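Local coordinates for protein beta-Ala-His dipeptidase (Homo sapiens, PDB 3DLJ) that hydrolyses carnosine, anserine and other Xaa-His dipeptides as a secreted, homodimeric metallopeptidase of the M20 family that binds two zinc ions per subunit, at residues V35-D40 / L52-A57; S41-P46 / V113-R118; R47-L52 / Q84-P89; V73-Q78 / P89-A94; T104-G109 / R194-V199. All coordinates share one frame; numbering follows the deposited sequence.

Contact 1 of 5, residues V35-D40 / L52-A57; sequences VAIESD and LFRMMA
Ser39 and Leu52 bring the two backbones closest, their CA atoms 4.0 Å apart, where the irregular chain of 35-40 runs past one turn of helix 46-65. From there the segments spread, and Ile37 CA is 6.4 Å from Met55 CA. Two successive inverse gamma turns, centred on Glu38 and Ser39, kink the loop and bring Ile37 and Ser39 to face the helix. Ile37 fills the gap between two helix side chains: its CG2 rests 3.9 Å from Met55 CB, and its CG1 lies 3.2 Å from Arg54 NH1. Arg54, bent at chi3 (68°), brings its guanidinium back beside Ile37, whose CD1 lies over one face; NH1 is also salt-bridged to Glu51. Beside it, Ser39 CB packs 3.7 Å from Leu52 CD1 and 3.9 Å from Met55 CB. The hydroxyl of Ser39 is hydrogen-bonded to Leu111 O and Lys145 NZ, which ties the loop to the chain leading into Asp112, probably an active-site residue. Between loop and helix the contact is apolar, with the arginine at its outer edge; Ser39 is held from the active-site side and Asp40 from within the loop, by Gln43 and Val42 N, so shape more than bonding fits the loop to the helix.

Contact 2 of 5, residues S41-P46 / V113-R118; sequences SVQPVP and VQPADR
Val42 presents its branched side chain to the ring of Pro115, the two crossing at about a right angle. With CG1 anti to the backbone N (chi1 168°), both methyls of Val42 are brought to the proline: CG1 meets Pro115 CG and CG2 sits by Pro115 CD. Between them, Val42 CB lies 3.7 Å from Pro115 CD. CG2 of Val42 also touches the amide end of Gln114, whose NE2 is 4.0 Å away. That glutamine starts out away from the loop, and a bend at chi2 (-72°) folds its end back; NE2 is hydrogen-bonded to Glu178 OE2, the carboxylate of a zinc ligand, with the zinc about 5 Å from the nearest atom of the glutamine side chain. Gln114 is thus second-shell to the metal site, and its hydrogen bond would help to orient Glu178.

These are two loops of the M20 catalytic domain: 41-46 leads into helix 46-65, with Val45 at its N-cap position, while 113-118 follows strand 104-110 and the probable active-site Asp112. Gln43 runs out extended beyond CG, crosses the proline obliquely and brings NE2 to 3.9 Å from Pro115 CB. The same NE2 is hydrogen-bonded to Asp40 OD2, which holds the amide beside the ring. Deeper in the contact, Ser41 N comes within 3.6 Å of Val113 O, too far for a bond, and Ser41 OG turns to Asp112 OD2, its hydrogen-bonding partner. The carbonyls of Gln114 and Pro115 are both taken by Arg139, anchoring the second loop from beyond the contact.

Contact 3 of 5, residues R47-L52 / Q84-P89; sequences RFRQEL and QSLPIP
Arg49 reaches from helix 46-65 across to the 84-89 chain and turns the edge of its guanidinium to the carbonyl of Pro87. NH1 of Arg49 donates to Pro87 O at 2.9 Å with an N-H...O angle of 153°. The acceptor lies nearly in the guanidinium plane, whereas the donor stands 41° out of the carbonyl plane and uses no lone-pair direction. Bends at chi2 and chi3 fold the arginine so that its aliphatic part also passes the same carbonyl, with Arg49 CG 3.5 Å from Pro87 O. Leu86 approaches from a different direction: its CD1 lies over one face of the guanidinium, offset toward the rim and 3.7 Å from Arg49 NH2.

The elements joined here are helix 46-65 of the M20 catalytic domain and a two-stranded antiparallel hairpin, 77-79 with 85-87, whose second strand leads on into 91-96 of the central sheet. Arg49 binds both arms of that hairpin, since NH1 is also hydrogen-bonded to Gln78 OE1; NH2 makes a weak bond to Ser41 O. The group thus has an edge on two oxygens and a face under a leucine, which should restrict rotation of the buried guanidinium.

Toward the active-site side the chemistry turns apolar. The Pro89 ring meets the arginine chain at about a right angle, its CD 4.0 Å from Arg49 CD. Nearly one turn further on, Leu52 offers its branch point to the proline, with CG 3.7 Å from Pro89 CG, and its CD2 lies against the same ring carbon at 3.8 Å.

Contact 4 of 5, residues V73-Q78 / P89-A94; sequences VDMGPQ and PPVILA
Val73 and Val91 form an antiparallel hydrogen-bonded pair, and the contact is tightest around them. Val73 N gives a nearly straight bond to Val91 O, 2.8 Å long with an N-H...O angle of 174°. The return bond, from Val91 N to Val73 O, is longer at 3.2 Å. Val73 O also receives Pro90 CA in a CA-H...O contact of 3.1 Å, so this oxygen is approached by two neighbouring residues of the opposing chain.

The pair belongs to the central mixed sheet of the catalytic domain, in which 69-73 is an outermost strand and 91-96 lies between it and 168-174. On the face carrying both valines, helix 184-191 closes over them through Leu187. Met75 leans into the same region although its backbone has left the strand. Bends at chi2 (-59°) and chi3 (-79°) curl its thioether over Val91, with Met75 CE 3.5 Å from Val91 CG2, while Met75 CG passes 3.3 Å from Pro89 O. Val73 CG2 extends the apolar patch along the strand to Leu93 CD1 at 3.8 Å.

Away from this patch the partners diverge. After Val73 the first chain passes through the exposed Asp74 and Gly76 before entering strand 77-79 at Pro77, where the backbone of Gln78 pairs with Leu86, while 91-94 continues inward between its sheet neighbours.

Contact 5 of 5, residues T104-G109 / R194-V199; sequences TVCFYG and RFFSGV
Cys106 of strand 104-110 packs against Val199, Phe195 and Phe196 of the 194-199 loop. Its CB is pressed against Val199 CG1 at 3.4 Å, a tight carbon pair. A chi1 of -173° swings SG away from the backbone N, and the sulfur points on toward the two phenylalanines. SG of Cys106 lies at the edge of the Phe195 ring, 3.9 Å from CE1 and 80° off the ring normal, and obliquely by the Phe196 ring, 3.9 Å from CE2. The two rings are themselves T-shaped: the edge of Phe195 stands over the face of Phe196, with Phe195 CD1 above its centre. The sulfur thus ends in an aromatic, apolar setting. At the start of the strand, Thr104 CB lies 3.8 Å from Gly198 O, in the type II turn from Phe196 to Val199 that directs the loop back to the sheet. Thr104 OG1 bonds to Asn168 ND2, and Phe195 makes a cation-pi contact with Lys170. Here the loop runs from helix 184-191 to strand 201-204, which pairs in parallel with 104-110; on the other side of 104-110 runs strand 168-174, so the cysteine and both phenylalanines pack where helix, loop and central sheet meet.

In the fold
Contacts 1 and 3 are the buried ones and share helix 46-65, with Leu52 common to both: contact 1 holds it to the preceding loop by apolar packing, contact 3 to the hairpin through a buried arginine. Contacts 2, 4 and 5 are only partly buried; contact 2 comes closest to the zinc site, and Ser39 O and Val113 N probably hydrogen-bond it to contact 1. Contacts 3 and 4 share Pro89 and are linked by Arg49 with Gln78. Contact 4 relies on backbone pairing at the outer part of the central sheet. Contact 5 reaches the same sheet away from the annotated sites, using sulfur and aromatic rings, and touches contact 4 where Phe195 meets Ala94.

Contact 1 of 5, residues V35-D40 / L52-A57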
# COMPACT_ATOMS: atom_id res chain seq x y z
N VAL A 35 9.68 13.35 -5.99
CA VAL A 35 8.95 13.65 -4.76
C VAL A 35 8.38 15.10 -4.73
O VAL A 35 7.31 15.34 -4.18
CB VAL A 35 9.86 13.37 -3.49
CG1 VAL A 35 9.37 14.16 -2.25
CG2 VAL A 35 9.93 11.85 -3.20
N ALA A 36 9.12 16.04 -5.32
CA ALA A 36 8.71 17.43 -5.41
C ALA A 36 7.51 17.67 -6.35
O ALA A 36 6.89 18.74 -6.32
CB ALA A 36 9.91 18.30 -5.81
N ILE A 37 7.19 16.69 -7.19
CA ILE A 37 5.98 16.74 -8.00
C ILE A 37 4.82 16.26 -7.12
O ILE A 37 4.77 15.10 -6.74
CB ILE A 37 6.10 15.90 -9.28
CG1 ILE A 37 7.37 16.33 -10.08
CG2 ILE A 37 4.82 16.04 -10.14
CD1 ILE A 37 7.71 15.47 -11.27
N GLU A 38 3.92 17.16 -6.77
CA GLU A 38 2.90 16.88 -5.78
C GLU A 38 1.73 16.10 -6.36
O GLU A 38 0.61 16.61 -6.50
CB GLU A 38 2.48 18.19 -5.12
CG GLU A 38 3.71 18.88 -4.53
CD GLU A 38 3.39 20.11 -3.70
OE1 GLU A 38 2.21 20.29 -3.33
OE2 GLU A 38 4.33 20.89 -3.42
N SER A 39 2.02 14.83 -6.69
CA SER A 39 1.11 13.96 -7.46
C SER A 39 -0.02 13.34 -6.61
O SER A 39 -0.27 12.13 -6.64
CB SER A 39 1.91 12.88 -8.20
OG SER A 39 2.82 12.24 -7.32
N ASP A 40 -0.71 14.20 -5.89
CA ASP A 40 -1.73 13.81 -4.92
C ASP A 40 -3.04 13.44 -5.68
O ASP A 40 -3.69 14.30 -6.28
CB ASP A 40 -1.90 14.99 -3.96
CG ASP A 40 -2.96 14.78 -2.89
OD1 ASP A 40 -3.86 13.95 -3.06
OD2 ASP A 40 -2.89 15.53 -1.88
N LEU A 52 -0.31 15.48 -10.98
CA LEU A 52 -0.34 14.05 -11.19
C LEU A 52 -0.12 13.70 -12.66
O LEU A 52 0.57 12.74 -12.96
CB LEU A 52 -1.65 13.49 -10.65
CG LEU A 52 -1.92 12.00 -10.61
CD1 LEU A 52 -0.72 11.13 -10.16
CD2 LEU A 52 -3.17 11.80 -9.74
N PHE A 53 -0.70 14.49 -13.57
CA PHE A 53 -0.51 14.30 -15.02
C PHE A 53 0.93 14.60 -15.43
O PHE A 53 1.46 13.94 -16.33
CB PHE A 53 -1.45 15.22 -15.82
CG PHE A 53 -2.79 14.59 -16.16
CD1 PHE A 53 -3.79 14.49 -15.20
CD2 PHE A 53 -3.05 14.13 -17.45
CE1 PHE A 53 -5.03 13.92 -15.51
CE2 PHE A 53 -4.27 13.56 -17.78
CZ PHE A 53 -5.26 13.46 -16.82
N ARG A 54 1.53 15.61 -14.81
CA ARG A 54 2.91 15.97 -15.09
C ARG A 54 3.87 14.86 -14.66
O ARG A 54 4.83 14.58 -15.35
CB ARG A 54 3.29 17.27 -14.41
CG ARG A 54 4.58 17.83 -14.96
CD ARG A 54 4.83 19.23 -14.50
NE ARG A 54 5.11 19.25 -13.07
CZ ARG A 54 6.32 19.14 -12.54
NH1 ARG A 54 6.43 19.17 -11.22
NH2 ARG A 54 7.41 18.99 -13.31
N MET A 55 3.58 14.25 -13.51
CA MET A 55 4.29 13.08 -12.99
C MET A 55 4.31 11.91 -13.99
O MET A 55 5.37 11.37 -14.29
CB MET A 55 3.65 12.62 -11.66
CG MET A 55 4.41 11.49 -10.91
SD MET A 55 6.03 11.92 -10.24
CE MET A 55 7.15 11.51 -11.63
N MET A 56 3.13 11.52 -14.48
CA MET A 56 3.04 10.47 -15.49
C MET A 56 3.83 10.84 -16.74
O MET A 56 4.45 9.97 -17.34
CB MET A 56 1.57 10.18 -15.84
CG MET A 56 0.73 9.80 -14.59
SD MET A 56 1.56 8.59 -13.55
CE MET A 56 1.37 7.10 -14.54
N ALA A 57 3.83 12.12 -17.11
CA ALA A 57 4.60 12.59 -18.27
C ALA A 57 6.11 12.54 -18.05
O ALA A 57 6.87 12.16 -18.96
CB ALA A 57 4.15 14.01 -18.65

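Contact 2 of 5, residues S41-P46 / V113-R118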
# COMPACT_ATOMS: atom_id res chain seq x y z
N SER A 41 -3.39 12.15 -5.65
CA SER A 41 -4.59 11.64 -6.36
C SER A 41 -5.87 11.67 -5.53
O SER A 41 -6.96 11.44 -6.06
CB SER A 41 -4.37 10.21 -6.81
OG SER A 41 -4.16 9.36 -5.69
N VAL A 42 -5.75 11.94 -4.23
CA VAL A 42 -6.85 11.75 -3.28
C VAL A 42 -7.68 13.04 -3.17
O VAL A 42 -8.89 12.98 -3.01
CB VAL A 42 -6.32 11.22 -1.89
CG1 VAL A 42 -7.39 11.28 -0.80
CG2 VAL A 42 -5.79 9.80 -2.02
N GLN A 43 -7.01 14.20 -3.26
CA GLN A 43 -7.67 15.50 -3.27
C GLN A 43 -8.27 15.81 -4.65
O GLN A 43 -7.55 15.82 -5.66
CB GLN A 43 -6.75 16.63 -2.77
CG GLN A 43 -6.29 16.45 -1.29
CD GLN A 43 -5.54 17.68 -0.73
OE1 GLN A 43 -6.14 18.73 -0.45
NE2 GLN A 43 -4.22 17.54 -0.55
N PRO A 44 -9.60 16.05 -4.69
CA PRO A 44 -10.30 16.44 -5.92
C PRO A 44 -10.09 17.92 -6.21
O PRO A 44 -11.05 18.70 -6.25
CB PRO A 44 -11.77 16.17 -5.58
CG PRO A 44 -11.85 16.37 -4.06
CD PRO A 44 -10.50 15.99 -3.51
N VAL A 45 -8.82 18.30 -6.39
CA VAL A 45 -8.41 19.71 -6.49
C VAL A 45 -7.61 19.83 -7.79
O VAL A 45 -6.61 19.14 -7.94
CB VAL A 45 -7.50 20.12 -5.28
CG1 VAL A 45 -7.01 21.55 -5.42
CG2 VAL A 45 -8.24 19.92 -3.95
N PRO A 46 -8.06 20.68 -8.73
CA PRO A 46 -7.38 20.71 -10.05
C PRO A 46 -5.86 20.90 -9.97
O PRO A 46 -5.13 20.26 -10.73
CB PRO A 46 -8.06 21.87 -10.78
CG PRO A 46 -9.40 21.96 -10.14
CD PRO A 46 -9.18 21.64 -8.69
N VAL A 113 0.53 9.79 -4.79
CA VAL A 113 0.83 9.75 -3.36
C VAL A 113 -0.42 10.13 -2.52
O VAL A 113 -1.39 10.77 -3.03
CB VAL A 113 2.05 10.68 -3.02
CG1 VAL A 113 3.33 10.18 -3.69
CG2 VAL A 113 1.76 12.11 -3.44
N GLN A 114 -0.41 9.69 -1.26
CA GLN A 114 -1.34 10.13 -0.21
C GLN A 114 -1.10 11.62 0.06
O GLN A 114 0.05 12.08 -0.04
CB GLN A 114 -1.10 9.33 1.08
CG GLN A 114 -1.71 7.92 1.07
CD GLN A 114 -3.25 7.93 1.17
OE1 GLN A 114 -3.82 8.67 1.98
NE2 GLN A 114 -3.92 7.12 0.36
N PRO A 115 -2.16 12.37 0.42
CA PRO A 115 -1.99 13.78 0.78
C PRO A 115 -0.94 13.97 1.88
O PRO A 115 -0.74 13.09 2.71
CB PRO A 115 -3.37 14.18 1.31
CG PRO A 115 -4.32 13.28 0.61
CD PRO A 115 -3.57 11.95 0.51
N ALA A 116 -0.28 15.12 1.86
CA ALA A 116 0.65 15.48 2.90
C ALA A 116 0.52 16.96 3.19
O ALA A 116 0.83 17.82 2.35
CB ALA A 116 2.06 15.14 2.50
N ASP A 117 0.03 17.28 4.37
CA ASP A 117 0.06 18.65 4.81
C ASP A 117 1.09 18.74 5.91
O ASP A 117 1.11 17.92 6.81
CB ASP A 117 -1.32 19.11 5.30
CG ASP A 117 -2.21 19.61 4.15
OD1 ASP A 117 -1.80 19.51 2.96
OD2 ASP A 117 -3.33 20.12 4.44
N ARG A 118 1.95 19.74 5.81
CA ARG A 118 2.99 19.96 6.81
C ARG A 118 2.41 20.18 8.22
O ARG A 118 2.99 19.72 9.21
CB ARG A 118 3.87 21.12 6.40
CG ARG A 118 5.10 21.20 7.22
CD ARG A 118 6.05 22.20 6.64
NE ARG A 118 7.26 22.16 7.43
CZ ARG A 118 8.42 22.65 7.04
NH1 ARG A 118 8.54 23.22 5.84
NH2 ARG A 118 9.47 22.54 7.86

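Contact 3 of 5, residues R47-L52 / Q84-P89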
# COMPACT_ATOMS: atom_id res chain seq x y z
N ARG A 47 -5.39 21.77 -9.07
CA ARG A 47 -3.96 21.99 -8.83
C ARG A 47 -3.17 20.68 -8.67
O ARG A 47 -2.10 20.54 -9.25
CB ARG A 47 -3.77 22.75 -7.53
CG ARG A 47 -3.66 24.22 -7.67
CD ARG A 47 -4.14 24.83 -6.36
NE ARG A 47 -3.63 24.08 -5.22
CZ ARG A 47 -4.06 24.26 -3.97
NH1 ARG A 47 -5.02 25.15 -3.72
NH2 ARG A 47 -3.53 23.55 -2.98
N PHE A 48 -3.70 19.77 -7.88
CA PHE A 48 -3.06 18.49 -7.60
C PHE A 48 -3.20 17.48 -8.74
O PHE A 48 -2.23 16.81 -9.09
CB PHE A 48 -3.55 17.90 -6.28
CG PHE A 48 -3.08 18.65 -5.07
CD1 PHE A 48 -1.72 18.65 -4.72
CD2 PHE A 48 -3.98 19.38 -4.28
CE1 PHE A 48 -1.27 19.36 -3.61
CE2 PHE A 48 -3.54 20.09 -3.16
CZ PHE A 48 -2.19 20.09 -2.82
N ARG A 49 -4.40 17.37 -9.31
CA ARG A 49 -4.59 16.46 -10.44
C ARG A 49 -3.71 16.83 -11.65
O ARG A 49 -3.27 15.95 -12.39
CB ARG A 49 -6.08 16.40 -10.83
CG ARG A 49 -6.45 15.30 -11.80
CD ARG A 49 -6.04 13.95 -11.26
NE ARG A 49 -6.71 13.65 -10.00
CZ ARG A 49 -7.82 12.94 -9.89
NH1 ARG A 49 -8.42 12.46 -10.97
NH2 ARG A 49 -8.34 12.71 -8.71
N GLN A 50 -3.46 18.12 -11.86
CA GLN A 50 -2.53 18.57 -12.93
C GLN A 50 -1.08 18.06 -12.66
O GLN A 50 -0.38 17.60 -13.57
CB GLN A 50 -2.55 20.10 -13.05
CG GLN A 50 -2.14 20.64 -14.42
N GLU A 51 -0.65 18.15 -11.40
CA GLU A 51 0.67 17.69 -10.95
C GLU A 51 0.81 16.17 -11.09
O GLU A 51 1.89 15.64 -11.31
CB GLU A 51 0.90 18.10 -9.50
CG GLU A 51 1.36 19.53 -9.34
CD GLU A 51 2.57 19.82 -10.19
OE1 GLU A 51 3.69 19.44 -9.79
OE2 GLU A 51 2.41 20.43 -11.28
N LEU A 52 -0.31 15.48 -10.98
CA LEU A 52 -0.34 14.05 -11.19
C LEU A 52 -0.12 13.70 -12.66
O LEU A 52 0.57 12.74 -12.96
CB LEU A 52 -1.65 13.49 -10.65
CG LEU A 52 -1.92 12.00 -10.61
CD1 LEU A 52 -0.72 11.13 -10.16
CD2 LEU A 52 -3.17 11.80 -9.74
N GLN A 84 -19.80 16.13 -9.95
CA GLN A 84 -18.71 16.64 -10.80
C GLN A 84 -17.70 15.55 -11.21
O GLN A 84 -17.78 14.41 -10.73
CB GLN A 84 -18.02 17.83 -10.12
N SER A 85 -16.76 15.89 -12.09
CA SER A 85 -15.74 14.93 -12.50
C SER A 85 -14.32 15.52 -12.59
O SER A 85 -14.14 16.74 -12.48
CB SER A 85 -16.13 14.25 -13.82
OG SER A 85 -15.81 15.05 -14.94
N LEU A 86 -13.34 14.64 -12.77
CA LEU A 86 -11.91 14.99 -12.96
C LEU A 86 -11.31 14.00 -13.96
O LEU A 86 -11.70 12.83 -13.98
CB LEU A 86 -11.14 14.88 -11.64
CG LEU A 86 -11.08 16.07 -10.67
CD1 LEU A 86 -10.43 15.63 -9.38
CD2 LEU A 86 -10.37 17.29 -11.26
N PRO A 87 -10.34 14.46 -14.78
CA PRO A 87 -9.61 13.52 -15.64
C PRO A 87 -8.76 12.57 -14.82
O PRO A 87 -8.17 12.98 -13.82
CB PRO A 87 -8.69 14.43 -16.47
CG PRO A 87 -9.19 15.80 -16.27
CD PRO A 87 -9.86 15.84 -14.95
N ILE A 88 -8.72 11.30 -15.22
CA ILE A 88 -7.80 10.32 -14.64
C ILE A 88 -6.46 10.44 -15.37
O ILE A 88 -6.45 10.64 -16.60
CB ILE A 88 -8.36 8.88 -14.77
CG1 ILE A 88 -9.70 8.75 -14.04
CG2 ILE A 88 -7.40 7.84 -14.22
CD1 ILE A 88 -10.63 7.71 -14.70
N PRO A 89 -5.33 10.40 -14.61
CA PRO A 89 -3.99 10.33 -15.20
C PRO A 89 -3.77 9.11 -16.08
O PRO A 89 -4.29 8.03 -15.75
CB PRO A 89 -3.07 10.26 -13.96
CG PRO A 89 -3.94 9.80 -12.87
CD PRO A 89 -5.25 10.49 -13.14

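Contact 4 of 5, residues V73-Q78 / P89-A94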
# COMPACT_ATOMS: atom_id res chain seq x y z
N VAL A 73 -1.71 5.69 -21.87
CA VAL A 73 -3.09 5.36 -22.22
C VAL A 73 -4.08 6.34 -21.60
O VAL A 73 -4.14 6.50 -20.38
CB VAL A 73 -3.44 3.93 -21.72
CG1 VAL A 73 -4.89 3.56 -22.04
CG2 VAL A 73 -2.46 2.90 -22.27
N ASP A 74 -4.88 6.99 -22.45
CA ASP A 74 -5.92 7.90 -21.99
C ASP A 74 -6.97 7.12 -21.19
O ASP A 74 -7.52 6.12 -21.66
CB ASP A 74 -6.54 8.65 -23.19
N MET A 75 -7.23 7.56 -19.96
CA MET A 75 -8.11 6.81 -19.05
C MET A 75 -9.53 7.40 -18.89
O MET A 75 -10.40 6.76 -18.29
CB MET A 75 -7.44 6.66 -17.67
CG MET A 75 -6.07 5.98 -17.69
SD MET A 75 -6.10 4.33 -18.41
CE MET A 75 -6.73 3.36 -17.03
N GLY A 76 -9.74 8.61 -19.41
CA GLY A 76 -11.05 9.27 -19.33
C GLY A 76 -11.38 9.82 -17.94
O GLY A 76 -10.50 9.87 -17.09
N PRO A 77 -12.64 10.26 -17.72
CA PRO A 77 -13.09 10.93 -16.48
C PRO A 77 -13.27 10.05 -15.24
O PRO A 77 -13.59 8.86 -15.32
CB PRO A 77 -14.45 11.54 -16.88
CG PRO A 77 -14.54 11.39 -18.39
CD PRO A 77 -13.73 10.18 -18.71
N GLN A 78 -13.05 10.68 -14.08
CA GLN A 78 -13.35 10.10 -12.80
C GLN A 78 -14.63 10.77 -12.30
O GLN A 78 -14.62 11.96 -11.96
CB GLN A 78 -12.19 10.38 -11.83
CG GLN A 78 -12.37 9.86 -10.42
CD GLN A 78 -11.36 10.44 -9.44
OE1 GLN A 78 -10.66 11.40 -9.76
NE2 GLN A 78 -11.30 9.88 -8.25
N PRO A 89 -5.33 10.40 -14.61
CA PRO A 89 -3.99 10.33 -15.20
C PRO A 89 -3.77 9.11 -16.08
O PRO A 89 -4.29 8.03 -15.75
CB PRO A 89 -3.07 10.26 -13.96
CG PRO A 89 -3.94 9.80 -12.87
CD PRO A 89 -5.25 10.49 -13.14
N PRO A 90 -3.00 9.26 -17.18
CA PRO A 90 -2.77 8.14 -18.08
C PRO A 90 -2.06 7.00 -17.39
O PRO A 90 -1.40 7.20 -16.37
CB PRO A 90 -1.90 8.74 -19.21
CG PRO A 90 -1.26 9.94 -18.62
CD PRO A 90 -2.30 10.48 -17.63
N VAL A 91 -2.24 5.80 -17.92
CA VAL A 91 -1.49 4.67 -17.43
C VAL A 91 -0.33 4.48 -18.42
O VAL A 91 -0.53 4.48 -19.63
CB VAL A 91 -2.35 3.41 -17.29
CG1 VAL A 91 -1.47 2.19 -17.10
CG2 VAL A 91 -3.32 3.54 -16.09
N ILE A 92 0.89 4.36 -17.89
CA ILE A 92 2.01 4.03 -18.73
C ILE A 92 2.03 2.53 -18.94
O ILE A 92 1.99 1.76 -17.98
CB ILE A 92 3.34 4.50 -18.14
CG1 ILE A 92 3.39 6.03 -18.17
CG2 ILE A 92 4.54 3.87 -18.92
CD1 ILE A 92 4.55 6.60 -17.43
N LEU A 93 2.04 2.14 -20.22
CA LEU A 93 2.27 0.76 -20.63
C LEU A 93 3.51 0.72 -21.50
O LEU A 93 3.44 1.06 -22.69
CB LEU A 93 1.06 0.21 -21.39
CG LEU A 93 -0.25 -0.04 -20.63
CD1 LEU A 93 -1.25 -0.65 -21.60
CD2 LEU A 93 -0.04 -0.96 -19.46
N ALA A 94 4.63 0.29 -20.92
CA ALA A 94 5.95 0.37 -21.58
C ALA A 94 6.64 -0.98 -21.73
O ALA A 94 6.53 -1.83 -20.84
CB ALA A 94 6.85 1.34 -20.83

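Contact 5 of 5, residues T104-G109 / R194-V199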
# COMPACT_ATOMS: atom_id res chain seq x y z
N THR A 104 10.14 -12.67 -20.32
CA THR A 104 9.62 -11.32 -20.09
C THR A 104 9.04 -11.13 -18.68
O THR A 104 8.17 -11.89 -18.25
CB THR A 104 8.53 -10.92 -21.12
OG1 THR A 104 9.08 -10.99 -22.45
CG2 THR A 104 8.00 -9.49 -20.86
N VAL A 105 9.53 -10.09 -17.99
CA VAL A 105 9.07 -9.72 -16.65
C VAL A 105 8.36 -8.35 -16.68
O VAL A 105 8.86 -7.40 -17.27
CB VAL A 105 10.26 -9.65 -15.63
CG1 VAL A 105 9.77 -9.28 -14.26
CG2 VAL A 105 11.02 -10.99 -15.58
N CYS A 106 7.21 -8.26 -16.01
CA CYS A 106 6.47 -7.01 -15.94
C CYS A 106 6.50 -6.40 -14.55
O CYS A 106 6.32 -7.09 -13.56
CB CYS A 106 5.03 -7.22 -16.41
SG CYS A 106 4.06 -5.69 -16.56
N PHE A 107 6.72 -5.09 -14.48
CA PHE A 107 6.73 -4.39 -13.19
C PHE A 107 5.55 -3.44 -13.06
O PHE A 107 5.30 -2.63 -13.94
CB PHE A 107 8.03 -3.58 -13.05
CG PHE A 107 8.10 -2.76 -11.79
CD1 PHE A 107 8.56 -3.31 -10.60
CD2 PHE A 107 7.72 -1.42 -11.80
CE1 PHE A 107 8.63 -2.53 -9.44
CE2 PHE A 107 7.79 -0.65 -10.64
CZ PHE A 107 8.24 -1.21 -9.46
N TYR A 108 4.84 -3.52 -11.94
CA TYR A 108 3.73 -2.61 -11.66
C TYR A 108 4.16 -1.63 -10.56
O TYR A 108 4.70 -2.04 -9.52
CB TYR A 108 2.43 -3.36 -11.24
CG TYR A 108 1.46 -2.40 -10.56
CD1 TYR A 108 0.52 -1.65 -11.30
CD2 TYR A 108 1.55 -2.17 -9.19
CE1 TYR A 108 -0.32 -0.72 -10.65
CE2 TYR A 108 0.72 -1.25 -8.55
CZ TYR A 108 -0.19 -0.54 -9.27
OH TYR A 108 -0.98 0.35 -8.60
N GLY A 109 3.92 -0.34 -10.79
CA GLY A 109 4.05 0.64 -9.70
C GLY A 109 3.05 1.77 -9.82
O GLY A 109 2.29 1.81 -10.78
N ARG A 194 -3.05 -8.99 -24.73
CA ARG A 194 -2.49 -8.01 -25.65
C ARG A 194 -1.12 -7.59 -25.11
O ARG A 194 -0.11 -8.18 -25.50
CB ARG A 194 -3.46 -6.84 -25.83
CG ARG A 194 -3.47 -6.21 -27.21
CD ARG A 194 -4.80 -5.47 -27.46
N PHE A 195 -1.08 -6.62 -24.20
CA PHE A 195 0.15 -6.25 -23.50
C PHE A 195 0.67 -7.36 -22.57
O PHE A 195 1.89 -7.53 -22.41
CB PHE A 195 -0.06 -4.95 -22.71
CG PHE A 195 1.17 -4.46 -21.96
CD1 PHE A 195 1.37 -4.81 -20.61
CD2 PHE A 195 2.10 -3.62 -22.58
CE1 PHE A 195 2.49 -4.35 -19.91
CE2 PHE A 195 3.21 -3.14 -21.87
CZ PHE A 195 3.41 -3.50 -20.55
N PHE A 196 -0.25 -8.12 -21.96
CA PHE A 196 0.14 -9.14 -20.99
C PHE A 196 0.35 -10.51 -21.61
O PHE A 196 0.71 -11.47 -20.91
CB PHE A 196 -0.85 -9.19 -19.81
CG PHE A 196 -0.79 -7.96 -18.94
CD1 PHE A 196 -1.78 -6.97 -19.05
CD2 PHE A 196 0.27 -7.77 -18.05
CE1 PHE A 196 -1.71 -5.82 -18.26
CE2 PHE A 196 0.35 -6.61 -17.26
CZ PHE A 196 -0.65 -5.64 -17.36
N SER A 197 0.12 -10.59 -22.92
CA SER A 197 0.36 -11.80 -23.69
C SER A 197 1.86 -12.12 -23.62
O SER A 197 2.70 -11.35 -24.10
CB SER A 197 -0.11 -11.60 -25.14
OG SER A 197 0.10 -12.74 -25.96
N GLY A 198 2.19 -13.25 -22.99
CA GLY A 198 3.59 -13.68 -22.92
C GLY A 198 4.46 -13.05 -21.84
O GLY A 198 5.67 -13.33 -21.78
N VAL A 199 3.88 -12.20 -21.00
CA VAL A 199 4.53 -11.74 -19.77
C VAL A 199 4.68 -12.97 -18.85
O VAL A 199 3.69 -13.63 -18.53
CB VAL A 199 3.71 -10.60 -19.07
CG1 VAL A 199 4.23 -10.31 -17.67
CG2 VAL A 199 3.71 -9.34 -19.92